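PDB 6FXD: MupZ from Pseudomonas fluorescens, which probably acts as an epoxide hydrolase in mupirocin biosynthesis, working with a Rieske oxygenase in the cascade that creates the antibiotic's oxygen heterocycle. Local coordinates for residues D77-G80 and L81-L85. Numbering follows the deposited sequence.
Sequences DAQG and LLNHL
Gln79 and Asn83, one turn apart in the N-capped first turns of helix 78-94, join their side-chain amides on the exposed side of the helix. Gln79 NE2 gives a hydrogen to Asn83 OD1 at 3.0 Å, and the N-H...O angle of 162° makes the bond nearly straight. The two ends use their amides differently: OD1 lies in the amide plane of Gln79, whereas NE2 sits above the carbonyl plane of Asn83, away from its lone-pair directions; the two amide planes stand 47° apart. The Gln79 chain leaves with CG anti to its own N (chi1 -169°) and then bends at chi2, which carries NE2 over toward the next turn. Asn83 instead has CG beside its backbone N, bringing the amide carbon CG to 3.2 Å from Gln79 O, the same carbonyl that accepts from Asn83 N at 2.8 Å.

The turn begins with Asp77 as N-cap: its OD1 accepts from Gly80 N at 2.9 Å, nearly along the C-O axis of the carboxylate. Regular i to i+4 bonding is established by Leu82 N to Ala78 O, whereas Leu81 N to Asp77 O is weak at 3.5 Å. On the buried side, Leu81 reaches Tyr75 of strand 68-75, and His84 meets the rings of Tyr60 and Tyr75 while its ND1 is hydrogen-bonded to Glu54 OE2, so the helix start is seated against the sheet. Leu82 packs on Leu116 and Pro119, and its CG lies 3.5 Å from Ala78 O.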
ATOM      1  N   ASP A  77       6.227  16.092   1.961  1.00 25.80           N
ATOM      2  CA  ASP A  77       6.284  15.493   0.629  1.00 27.19           C
ATOM      3  C   ASP A  77       7.605  15.895  -0.023  1.00 25.73           C
ATOM      4  O   ASP A  77       8.416  16.610   0.570  1.00 26.19           O
ATOM      5  CB  ASP A  77       5.061  15.878  -0.215  1.00 29.80           C
ATOM      6  CG  ASP A  77       4.894  17.391  -0.375  1.00 33.55           C
ATOM      7  OD1 ASP A  77       5.868  18.147  -0.187  1.00 33.06           O
ATOM      8  OD2 ASP A  77       3.773  17.822  -0.715  1.00 38.02           O
ATOM      9  N   ALA A  78       7.807  15.434  -1.265  1.00 27.97           N
ATOM     10  CA  ALA A  78       9.059  15.704  -1.966  1.00 27.32           C
ATOM     11  C   ALA A  78       9.257  17.197  -2.172  1.00 26.90           C
ATOM     12  O   ALA A  78      10.381  17.701  -2.069  1.00 26.29           O
ATOM     13  CB  ALA A  78       9.066  14.978  -3.315  1.00 28.36           C
ATOM     14  N   GLN A  79       8.169  17.916  -2.459  1.00 27.61           N
ATOM     15  CA  GLN A  79       8.248  19.361  -2.629  1.00 28.41           C
ATOM     16  C   GLN A  79       8.793  20.045  -1.380  1.00 28.45           C
ATOM     17  O   GLN A  79       9.531  21.029  -1.486  1.00 27.42           O
ATOM     18  CB  GLN A  79       6.875  19.923  -2.997  1.00 32.60           C
ATOM     19  CG  GLN A  79       6.912  21.385  -3.443  1.00 36.65           C
ATOM     20  CD  GLN A  79       7.789  21.609  -4.658  1.00 40.54           C
ATOM     21  OE1 GLN A  79       7.620  20.962  -5.689  1.00 43.06           O
ATOM     22  NE2 GLN A  79       8.743  22.529  -4.537  1.00 42.92           N
ATOM     23  N   GLY A  80       8.454  19.541  -0.191  1.00 27.05           N
ATOM     24  CA  GLY A  80       9.016  20.122   1.021  1.00 26.05           C
ATOM     25  C   GLY A  80      10.529  20.024   1.062  1.00 23.46           C
ATOM     26  O   GLY A  80      11.214  20.957   1.498  1.00 23.36           O
ATOM     27  N   LEU A  81      11.076  18.884   0.633  1.00 23.19           N
ATOM     28  CA  LEU A  81      12.528  18.727   0.608  1.00 23.50           C
ATOM     29  C   LEU A  81      13.155  19.667  -0.415  1.00 23.49           C
ATOM     30  O   LEU A  81      14.184  20.295  -0.139  1.00 23.60           O
ATOM     31  CB  LEU A  81      12.914  17.252   0.377  1.00 26.04           C
ATOM     32  CG  LEU A  81      14.406  16.895   0.274  1.00 27.93           C
ATOM     33  CD1 LEU A  81      15.246  17.528   1.384  1.00 31.72           C
ATOM     34  CD2 LEU A  81      14.625  15.374   0.253  1.00 28.55           C
ATOM     35  N   LEU A  82      12.532  19.803  -1.587  1.00 24.31           N
ATOM     36  CA  LEU A  82      13.038  20.754  -2.569  1.00 23.80           C
ATOM     37  C   LEU A  82      12.973  22.180  -2.032  1.00 23.66           C
ATOM     38  O   LEU A  82      13.890  22.975  -2.271  1.00 25.47           O
ATOM     39  CB  LEU A  82      12.287  20.604  -3.894  1.00 25.94           C
ATOM     40  CG  LEU A  82      12.416  19.193  -4.504  1.00 28.04           C
ATOM     41  CD1 LEU A  82      11.591  19.002  -5.778  1.00 30.19           C
ATOM     42  CD2 LEU A  82      13.889  18.816  -4.723  1.00 27.63           C
ATOM     43  N   ASN A  83      11.896  22.530  -1.315  1.00 24.40           N
ATOM     44  CA  ASN A  83      11.816  23.880  -0.763  1.00 24.22           C
ATOM     45  C   ASN A  83      12.932  24.119   0.236  1.00 22.56           C
ATOM     46  O   ASN A  83      13.457  25.236   0.329  1.00 23.29           O
ATOM     47  CB  ASN A  83      10.466  24.143  -0.091  1.00 26.56           C
ATOM     48  CG  ASN A  83       9.325  24.203  -1.064  1.00 30.63           C
ATOM     49  OD1 ASN A  83       9.525  24.372  -2.264  1.00 33.31           O
ATOM     50  ND2 ASN A  83       8.106  24.101  -0.546  1.00 32.21           N
ATOM     51  N   HIS A  84      13.301  23.084   1.001  1.00 22.12           N
ATOM     52  CA  HIS A  84      14.386  23.223   1.973  1.00 21.36           C
ATOM     53  C   HIS A  84      15.715  23.487   1.281  1.00 24.02           C
ATOM     54  O   HIS A  84      16.508  24.332   1.726  1.00 23.73           O
ATOM     55  CB  HIS A  84      14.491  21.950   2.814  1.00 22.57           C
ATOM     56  CG  HIS A  84      15.673  21.927   3.736  1.00 22.83           C
ATOM     57  ND1 HIS A  84      15.756  22.733   4.855  1.00 23.25           N
ATOM     58  CD2 HIS A  84      16.804  21.181   3.723  1.00 23.41           C
ATOM     59  CE1 HIS A  84      16.893  22.491   5.483  1.00 23.09           C
ATOM     60  NE2 HIS A  84      17.544  21.550   4.822  1.00 24.09           N
ATOM     61  N   LEU A  85      15.977  22.758   0.195  1.00 24.50           N
ATOM     62  CA  LEU A  85      17.188  22.949  -0.590  1.00 26.84           C
ATOM     63  C   LEU A  85      17.343  24.404  -1.010  1.00 25.28           C
ATOM     64  O   LEU A  85      18.435  24.971  -0.906  1.00 26.83           O
ATOM     65  CB  LEU A  85      17.114  22.054  -1.827  1.00 31.29           C
ATOM     66  CG  LEU A  85      18.402  21.417  -2.328  1.00 39.03           C
ATOM     67  CD1 LEU A  85      18.837  20.375  -1.324  1.00 41.18           C
ATOM     68  CD2 LEU A  85      18.172  20.786  -3.691  1.00 40.52           C
TER